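PDB 3WD6: omega-class glutathione S-transferase from Bombyx mori, which binds glutathione and, as an omega-class glutathione transferase, probably catalyses glutathione-dependent transfer reactions and the reduction of dehydroascorbate. Local coordinates for residues Asp179-Arg190 and Tyr211-Val221. Sequence-based numbering, arbitrary orientation.
Sequences DYMIWPWFERLR and YIDNMLKDSAV
The indole of W183 has CG2 of V221 over one face, 4.0 Å from the centroid of its five-membered ring, a CH-pi contact, while its own helix backbone at E187 N lies against the opposite face. At the edge, close to the ring plane, CZ2 meets CD2 of L216 at 3.7 Å. CB of M215 approaches CZ3 obliquely. With CG anti to the backbone N (chi1 169°), the indole reaches across as a knob among I212, M215, L216 and V221. Its NE1 donates to OE2 of E187, tilted 25° from the ring plane; that carboxylate oxygen also accepts from Q42 of helix 39-51. L216 CD2 additionally lies over a face of the R190 guanidinium, whose NH1 bonds to the carbonyl O of E187.

The 179-189 part of helix 177-189, kinked at P184 and W185, crosses the 211-216 helical segment at -105° within the all-helical C-terminal domain of the glutathione transferase fold. Its other flanks pack on helix 145-165 and, toward the thioredoxin-like domain, on helix 39-51.

The two hydrogen bonds between the segments lie at the start of 179-190. Y211 OH donates to the anti lone pair of D179 OD1 at 2.7 Å, its ring edge-on to that oxygen, and a water joins the same hydroxyl to D179 O. OD1 takes a further bond from L170 N and OD2 from D171 N and G176 N, so several donors hold the buried carboxylate. Y180 OH donates to OD2 of D218, the N-cap of helix 219-222, at 2.5 Å; the capping A220 N, 3.1 Å from this OD2, approaches from the opposite face of the carboxylate.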
ATOM      1  N   ASP A 179      -7.875   1.763  -7.624  1.00 16.80           N
ATOM      2  CA  ASP A 179      -8.288   1.770  -6.232  1.00 17.13           C
ATOM      3  C   ASP A 179      -7.224   1.151  -5.336  1.00 16.00           C
ATOM      4  O   ASP A 179      -6.762   1.782  -4.387  1.00 18.77           O
ATOM      5  CB  ASP A 179      -9.605   1.028  -6.051  1.00 16.72           C
ATOM      6  CG  ASP A 179     -10.707   1.570  -6.944  1.00 18.74           C
ATOM      7  OD1 ASP A 179     -11.289   2.640  -6.604  1.00 16.76           O
ATOM      8  OD2 ASP A 179     -10.997   0.905  -7.978  1.00 18.09           O
ATOM      9  N   TYR A 180      -6.832  -0.082  -5.632  1.00 14.95           N
ATOM     10  CA  TYR A 180      -5.917  -0.794  -4.746  1.00 15.59           C
ATOM     11  C   TYR A 180      -4.556  -0.128  -4.657  1.00 18.42           C
ATOM     12  O   TYR A 180      -3.921  -0.163  -3.593  1.00 17.09           O
ATOM     13  CB  TYR A 180      -5.741  -2.250  -5.174  1.00 14.32           C
ATOM     14  CG  TYR A 180      -6.939  -3.121  -4.851  1.00 17.05           C
ATOM     15  CD1 TYR A 180      -7.583  -3.028  -3.607  1.00 14.96           C
ATOM     16  CD2 TYR A 180      -7.450  -4.014  -5.796  1.00 14.50           C
ATOM     17  CE1 TYR A 180      -8.695  -3.819  -3.307  1.00 14.41           C
ATOM     18  CE2 TYR A 180      -8.561  -4.805  -5.510  1.00 15.75           C
ATOM     19  CZ  TYR A 180      -9.179  -4.708  -4.259  1.00 16.50           C
ATOM     20  OH  TYR A 180     -10.262  -5.509  -3.963  1.00 13.98           O
ATOM     21  N   MET A 181      -4.097   0.468  -5.760  1.00 16.54           N
ATOM     22  CA  MET A 181      -2.713   0.967  -5.806  1.00 17.97           C
ATOM     23  C   MET A 181      -2.562   2.309  -5.069  1.00 19.57           C
ATOM     24  O   MET A 181      -1.445   2.711  -4.707  1.00 17.92           O
ATOM     25  CB  MET A 181      -2.177   1.049  -7.244  1.00 15.02           C
ATOM     26  CG  MET A 181      -2.028  -0.302  -7.937  1.00 14.78           C
ATOM     27  SD  MET A 181      -0.973  -1.463  -7.036  1.00 16.47           S
ATOM     28  CE  MET A 181      -2.196  -2.431  -6.134  1.00 15.21           C
ATOM     29  N   ILE A 182      -3.681   2.987  -4.823  1.00 16.84           N
ATOM     30  CA  ILE A 182      -3.620   4.206  -4.036  1.00 16.51           C
ATOM     31  C   ILE A 182      -4.130   3.958  -2.616  1.00 19.46           C
ATOM     32  O   ILE A 182      -3.861   4.743  -1.694  1.00 17.75           O
ATOM     33  CB  ILE A 182      -4.387   5.385  -4.711  1.00 17.93           C
ATOM     34  CG1 ILE A 182      -5.905   5.210  -4.613  1.00 18.10           C
ATOM     35  CG2 ILE A 182      -3.961   5.535  -6.177  1.00 17.12           C
ATOM     36  CD1 ILE A 182      -6.700   6.264  -5.432  1.00 18.45           C
ATOM     37  N   TRP A 183      -4.855   2.854  -2.431  1.00 18.20           N
ATOM     38  CA  TRP A 183      -5.516   2.603  -1.152  1.00 16.93           C
ATOM     39  C   TRP A 183      -4.629   2.773   0.110  1.00 16.89           C
ATOM     40  O   TRP A 183      -5.075   3.324   1.119  1.00 17.27           O
ATOM     41  CB  TRP A 183      -6.187   1.215  -1.121  1.00 17.87           C
ATOM     42  CG  TRP A 183      -6.607   0.922   0.279  1.00 16.98           C
ATOM     43  CD1 TRP A 183      -6.043   0.024   1.148  1.00 17.75           C
ATOM     44  CD2 TRP A 183      -7.624   1.605   1.008  1.00 15.41           C
ATOM     45  NE1 TRP A 183      -6.680   0.083   2.373  1.00 16.41           N
ATOM     46  CE2 TRP A 183      -7.648   1.055   2.314  1.00 19.57           C
ATOM     47  CE3 TRP A 183      -8.534   2.615   0.680  1.00 15.72           C
ATOM     48  CZ2 TRP A 183      -8.548   1.490   3.295  1.00 18.52           C
ATOM     49  CZ3 TRP A 183      -9.429   3.048   1.657  1.00 18.61           C
ATOM     50  CH2 TRP A 183      -9.424   2.486   2.953  1.00 16.03           C
ATOM     51  N   PRO A 184      -3.382   2.280   0.071  1.00 17.62           N
ATOM     52  CA  PRO A 184      -2.617   2.304   1.331  1.00 17.36           C
ATOM     53  C   PRO A 184      -2.502   3.704   1.945  1.00 18.89           C
ATOM     54  O   PRO A 184      -2.416   3.871   3.183  1.00 15.59           O
ATOM     55  CB  PRO A 184      -1.224   1.810   0.903  1.00 18.17           C
ATOM     56  CG  PRO A 184      -1.500   0.943  -0.311  1.00 18.41           C
ATOM     57  CD  PRO A 184      -2.631   1.642  -1.034  1.00 16.89           C
ATOM     58  N   TRP A 185      -2.467   4.718   1.086  1.00 18.02           N
ATOM     59  CA  TRP A 185      -2.320   6.067   1.613  1.00 18.42           C
ATOM     60  C   TRP A 185      -3.620   6.557   2.205  1.00 21.64           C
ATOM     61  O   TRP A 185      -3.609   7.221   3.240  1.00 22.04           O
ATOM     62  CB  TRP A 185      -1.681   7.012   0.603  1.00 14.77           C
ATOM     63  CG  TRP A 185      -0.267   6.596   0.465  1.00 20.60           C
ATOM     64  CD1 TRP A 185       0.787   6.993   1.251  1.00 17.84           C
ATOM     65  CD2 TRP A 185       0.257   5.600  -0.436  1.00 19.11           C
ATOM     66  NE1 TRP A 185       1.934   6.338   0.862  1.00 18.25           N
ATOM     67  CE2 TRP A 185       1.642   5.482  -0.167  1.00 17.86           C
ATOM     68  CE3 TRP A 185      -0.305   4.820  -1.454  1.00 16.67           C
ATOM     69  CZ2 TRP A 185       2.472   4.612  -0.876  1.00 19.78           C
ATOM     70  CZ3 TRP A 185       0.522   3.956  -2.166  1.00 17.66           C
ATOM     71  CH2 TRP A 185       1.899   3.859  -1.872  1.00 20.04           C
ATOM     72  N   PHE A 186      -4.742   6.183   1.592  1.00 17.55           N
ATOM     73  CA  PHE A 186      -6.022   6.449   2.229  1.00 18.43           C
ATOM     74  C   PHE A 186      -6.161   5.728   3.582  1.00 22.03           C
ATOM     75  O   PHE A 186      -6.749   6.291   4.530  1.00 21.96           O
ATOM     76  CB  PHE A 186      -7.179   6.119   1.291  1.00 17.75           C
ATOM     77  CG  PHE A 186      -7.288   7.072   0.132  1.00 20.75           C
ATOM     78  CD1 PHE A 186      -7.044   8.444   0.312  1.00 22.24           C
ATOM     79  CD2 PHE A 186      -7.610   6.606  -1.139  1.00 18.48           C
ATOM     80  CE1 PHE A 186      -7.129   9.337  -0.766  1.00 21.04           C
ATOM     81  CE2 PHE A 186      -7.713   7.491  -2.219  1.00 22.44           C
ATOM     82  CZ  PHE A 186      -7.469   8.858  -2.030  1.00 23.15           C
ATOM     83  N   GLU A 187      -5.640   4.500   3.683  1.00 17.58           N
ATOM     84  CA  GLU A 187      -5.720   3.772   4.940  1.00 18.84           C
ATOM     85  C   GLU A 187      -5.003   4.585   6.008  1.00 19.70           C
ATOM     86  O   GLU A 187      -5.468   4.685   7.154  1.00 19.26           O
ATOM     87  CB  GLU A 187      -5.103   2.359   4.835  1.00 18.09           C
ATOM     88  CG  GLU A 187      -5.291   1.531   6.123  1.00 16.60           C
ATOM     89  CD  GLU A 187      -4.962   0.036   5.984  1.00 19.36           C
ATOM     90  OE1 GLU A 187      -4.420  -0.557   6.952  1.00 20.32           O
ATOM     91  OE2 GLU A 187      -5.262  -0.567   4.924  1.00 20.53           O
ATOM     92  N   ARG A 188      -3.881   5.182   5.615  1.00 21.15           N
ATOM     93  CA  ARG A 188      -3.036   5.950   6.531  1.00 20.75           C
ATOM     94  C   ARG A 188      -3.620   7.333   6.831  1.00 24.18           C
ATOM     95  O   ARG A 188      -3.500   7.833   7.952  1.00 24.96           O
ATOM     96  CB  ARG A 188      -1.598   6.046   5.987  1.00 19.16           C
ATOM     97  CG  ARG A 188      -0.727   4.817   6.323  1.00 20.14           C
ATOM     98  CD  ARG A 188       0.111   4.327   5.146  1.00 15.05           C
ATOM     99  NE  ARG A 188       0.823   3.080   5.459  1.00 18.24           N
ATOM    100  CZ  ARG A 188       0.362   1.860   5.184  1.00 16.33           C
ATOM    101  NH1 ARG A 188      -0.807   1.710   4.578  1.00 17.52           N
ATOM    102  NH2 ARG A 188       1.070   0.788   5.500  1.00 15.06           N
ATOM    103  N   LEU A 189      -4.281   7.934   5.844  1.00 23.35           N
ATOM    104  CA  LEU A 189      -4.882   9.257   6.020  1.00 28.11           C
ATOM    105  C   LEU A 189      -5.787   9.235   7.263  1.00 28.16           C
ATOM    106  O   LEU A 189      -5.845  10.209   8.023  1.00 27.39           O
ATOM    107  CB  LEU A 189      -5.667   9.669   4.753  1.00 28.90           C
ATOM    108  CG  LEU A 189      -6.381  11.029   4.615  1.00 31.27           C
ATOM    109  CD1 LEU A 189      -6.728  11.329   3.154  1.00 31.07           C
ATOM    110  CD2 LEU A 189      -7.639  11.131   5.488  1.00 31.75           C
ATOM    111  N   ARG A 190      -6.467   8.104   7.459  1.00 25.63           N
ATOM    112  CA  ARG A 190      -7.357   7.906   8.599  1.00 25.08           C
ATOM    113  C   ARG A 190      -6.662   8.164   9.958  1.00 28.19           C
ATOM    114  O   ARG A 190      -7.272   8.716  10.881  1.00 26.37           O
ATOM    115  CB  ARG A 190      -7.979   6.503   8.543  1.00 22.35           C
ATOM    116  CG  ARG A 190      -9.166   6.393   7.587  1.00 24.31           C
ATOM    117  CD  ARG A 190      -9.396   4.957   7.070  1.00 20.53           C
ATOM    118  NE  ARG A 190      -9.841   3.986   8.071  1.00 23.31           N
ATOM    119  CZ  ARG A 190      -9.054   3.054   8.623  1.00 26.48           C
ATOM    120  NH1 ARG A 190      -7.769   2.977   8.290  1.00 26.18           N
ATOM    121  NH2 ARG A 190      -9.548   2.190   9.505  1.00 25.47           N
ATOM    122  N   TYR A 211     -16.248   7.024  -0.353  1.00 20.86           N
ATOM    123  CA  TYR A 211     -15.457   6.025  -1.063  1.00 19.18           C
ATOM    124  C   TYR A 211     -14.500   5.317  -0.094  1.00 17.40           C
ATOM    125  O   TYR A 211     -14.353   4.105  -0.137  1.00 15.86           O
ATOM    126  CB  TYR A 211     -14.715   6.718  -2.212  1.00 20.02           C
ATOM    127  CG  TYR A 211     -13.536   5.985  -2.808  1.00 19.84           C
ATOM    128  CD1 TYR A 211     -13.722   4.965  -3.746  1.00 17.51           C
ATOM    129  CD2 TYR A 211     -12.231   6.348  -2.476  1.00 18.35           C
ATOM    130  CE1 TYR A 211     -12.637   4.306  -4.320  1.00 16.04           C
ATOM    131  CE2 TYR A 211     -11.133   5.684  -3.044  1.00 19.08           C
ATOM    132  CZ  TYR A 211     -11.347   4.673  -3.965  1.00 17.35           C
ATOM    133  OH  TYR A 211     -10.270   4.026  -4.521  1.00 17.45           O
ATOM    134  N   ILE A 212     -13.872   6.068   0.803  1.00 19.52           N
ATOM    135  CA  ILE A 212     -12.985   5.449   1.770  1.00 17.52           C
ATOM    136  C   ILE A 212     -13.745   4.452   2.654  1.00 20.18           C
ATOM    137  O   ILE A 212     -13.272   3.316   2.850  1.00 18.57           O
ATOM    138  CB  ILE A 212     -12.183   6.487   2.574  1.00 20.21           C
ATOM    139  CG1 ILE A 212     -11.144   7.122   1.643  1.00 22.49           C
ATOM    140  CG2 ILE A 212     -11.487   5.842   3.787  1.00 14.79           C
ATOM    141  CD1 ILE A 212     -10.622   8.466   2.117  1.00 21.26           C
ATOM    142  N   ASP A 213     -14.915   4.849   3.163  1.00 19.88           N
ATOM    143  CA  ASP A 213     -15.766   3.912   3.921  1.00 19.95           C
ATOM    144  C   ASP A 213     -16.073   2.634   3.159  1.00 19.33           C
ATOM    145  O   ASP A 213     -16.048   1.547   3.744  1.00 18.73           O
ATOM    146  CB  ASP A 213     -17.098   4.564   4.314  1.00 22.22           C
ATOM    147  CG  ASP A 213     -16.931   5.635   5.361  1.00 28.83           C
ATOM    148  OD1 ASP A 213     -15.915   5.598   6.111  1.00 34.01           O
ATOM    149  OD2 ASP A 213     -17.812   6.519   5.431  1.00 31.01           O
ATOM    150  N   ASN A 214     -16.412   2.763   1.873  1.00 18.60           N
ATOM    151  CA  ASN A 214     -16.701   1.578   1.067  1.00 18.14           C
ATOM    152  C   ASN A 214     -15.449   0.712   0.894  1.00 16.87           C
ATOM    153  O   ASN A 214     -15.516  -0.511   0.954  1.00 16.16           O
ATOM    154  CB  ASN A 214     -17.310   1.960  -0.285  1.00 16.29           C
ATOM    155  CG  ASN A 214     -18.712   2.554  -0.141  1.00 17.80           C
ATOM    156  OD1 ASN A 214     -19.514   2.080   0.665  1.00 21.77           O
ATOM    157  ND2 ASN A 214     -19.012   3.587  -0.921  1.00 15.92           N
ATOM    158  N   MET A 215     -14.296   1.343   0.717  1.00 16.88           N
ATOM    159  CA  MET A 215     -13.077   0.563   0.524  1.00 18.50           C
ATOM    160  C   MET A 215     -12.763  -0.336   1.741  1.00 17.78           C
ATOM    161  O   MET A 215     -12.381  -1.514   1.596  1.00 18.32           O
ATOM    162  CB  MET A 215     -11.905   1.469   0.149  1.00 16.63           C
ATOM    163  CG  MET A 215     -11.884   1.875  -1.353  1.00 16.69           C
ATOM    164  SD  MET A 215     -11.453   0.540  -2.520  1.00 19.21           S
ATOM    165  CE  MET A 215      -9.695   0.344  -2.123  1.00 14.75           C
ATOM    166  N   LEU A 216     -12.958   0.221   2.932  1.00 17.07           N
ATOM    167  CA  LEU A 216     -12.755  -0.486   4.194  1.00 18.50           C
ATOM    168  C   LEU A 216     -13.539  -1.784   4.235  1.00 18.78           C
ATOM    169  O   LEU A 216     -13.166  -2.718   4.938  1.00 16.85           O
ATOM    170  CB  LEU A 216     -13.199   0.390   5.362  1.00 17.25           C
ATOM    171  CG  LEU A 216     -12.256   1.561   5.631  1.00 20.12           C
ATOM    172  CD1 LEU A 216     -12.865   2.523   6.648  1.00 18.22           C
ATOM    173  CD2 LEU A 216     -10.886   1.048   6.099  1.00 16.94           C
ATOM    174  N   LYS A 217     -14.629  -1.846   3.477  1.00 18.83           N
ATOM    175  CA  LYS A 217     -15.474  -3.037   3.496  1.00 20.90           C
ATOM    176  C   LYS A 217     -15.105  -4.046   2.408  1.00 17.65           C
ATOM    177  O   LYS A 217     -15.659  -5.145   2.373  1.00 18.61           O
ATOM    178  CB  LYS A 217     -16.957  -2.661   3.381  1.00 18.51           C
ATOM    179  CG  LYS A 217     -17.577  -2.138   4.659  1.00 18.01           C
ATOM    180  CD  LYS A 217     -18.956  -1.566   4.319  1.00 22.40           C
ATOM    181  CE  LYS A 217     -19.405  -0.492   5.321  1.00 22.74           C
ATOM    182  NZ  LYS A 217     -20.041  -1.153   6.471  1.00 30.16           N
ATOM    183  N   ASP A 218     -14.200  -3.676   1.507  1.00 16.39           N
ATOM    184  CA  ASP A 218     -13.742  -4.643   0.507  1.00 17.38           C
ATOM    185  C   ASP A 218     -12.866  -5.714   1.173  1.00 17.23           C
ATOM    186  O   ASP A 218     -11.929  -5.387   1.933  1.00 17.21           O
ATOM    187  CB  ASP A 218     -12.967  -3.960  -0.627  1.00 17.63           C
ATOM    188  CG  ASP A 218     -12.534  -4.950  -1.690  1.00 16.86           C
ATOM    189  OD1 ASP A 218     -13.400  -5.392  -2.493  1.00 17.47           O
ATOM    190  OD2 ASP A 218     -11.339  -5.330  -1.692  1.00 15.41           O
ATOM    191  N   SER A 219     -13.144  -6.991   0.914  1.00 16.63           N
ATOM    192  CA  SER A 219     -12.444  -8.044   1.683  1.00 18.20           C
ATOM    193  C   SER A 219     -10.930  -8.077   1.477  1.00 17.32           C
ATOM    194  O   SER A 219     -10.209  -8.594   2.344  1.00 17.73           O
ATOM    195  CB  SER A 219     -13.040  -9.430   1.443  1.00 15.72           C
ATOM    196  OG  SER A 219     -13.036  -9.760   0.070  1.00 18.53           O
ATOM    197  N   ALA A 220     -10.448  -7.556   0.346  1.00 15.17           N
ATOM    198  CA  ALA A 220      -8.995  -7.496   0.120  1.00 17.02           C
ATOM    199  C   ALA A 220      -8.389  -6.487   1.086  1.00 18.28           C
ATOM    200  O   ALA A 220      -7.264  -6.682   1.578  1.00 15.39           O
ATOM    201  CB  ALA A 220      -8.654  -7.110  -1.321  1.00 14.19           C
ATOM    202  N   VAL A 221      -9.136  -5.407   1.336  1.00 14.94           N
ATOM    203  CA  VAL A 221      -8.712  -4.397   2.285  1.00 15.30           C
ATOM    204  C   VAL A 221      -8.895  -4.858   3.734  1.00 17.85           C
ATOM    205  O   VAL A 221      -7.948  -4.807   4.535  1.00 18.80           O
ATOM    206  CB  VAL A 221      -9.466  -3.063   2.074  1.00 18.04           C
ATOM    207  CG1 VAL A 221      -9.118  -2.091   3.174  1.00 16.30           C
ATOM    208  CG2 VAL A 221      -9.126  -2.462   0.689  1.00 16.21           C
TER
HETATM  209  O   HOH W   1      -8.174   3.627  -2.721  1.00 15.14           O
HETATM  210  O   HOH W   2      -5.594  -3.195   4.376  1.00 19.23           O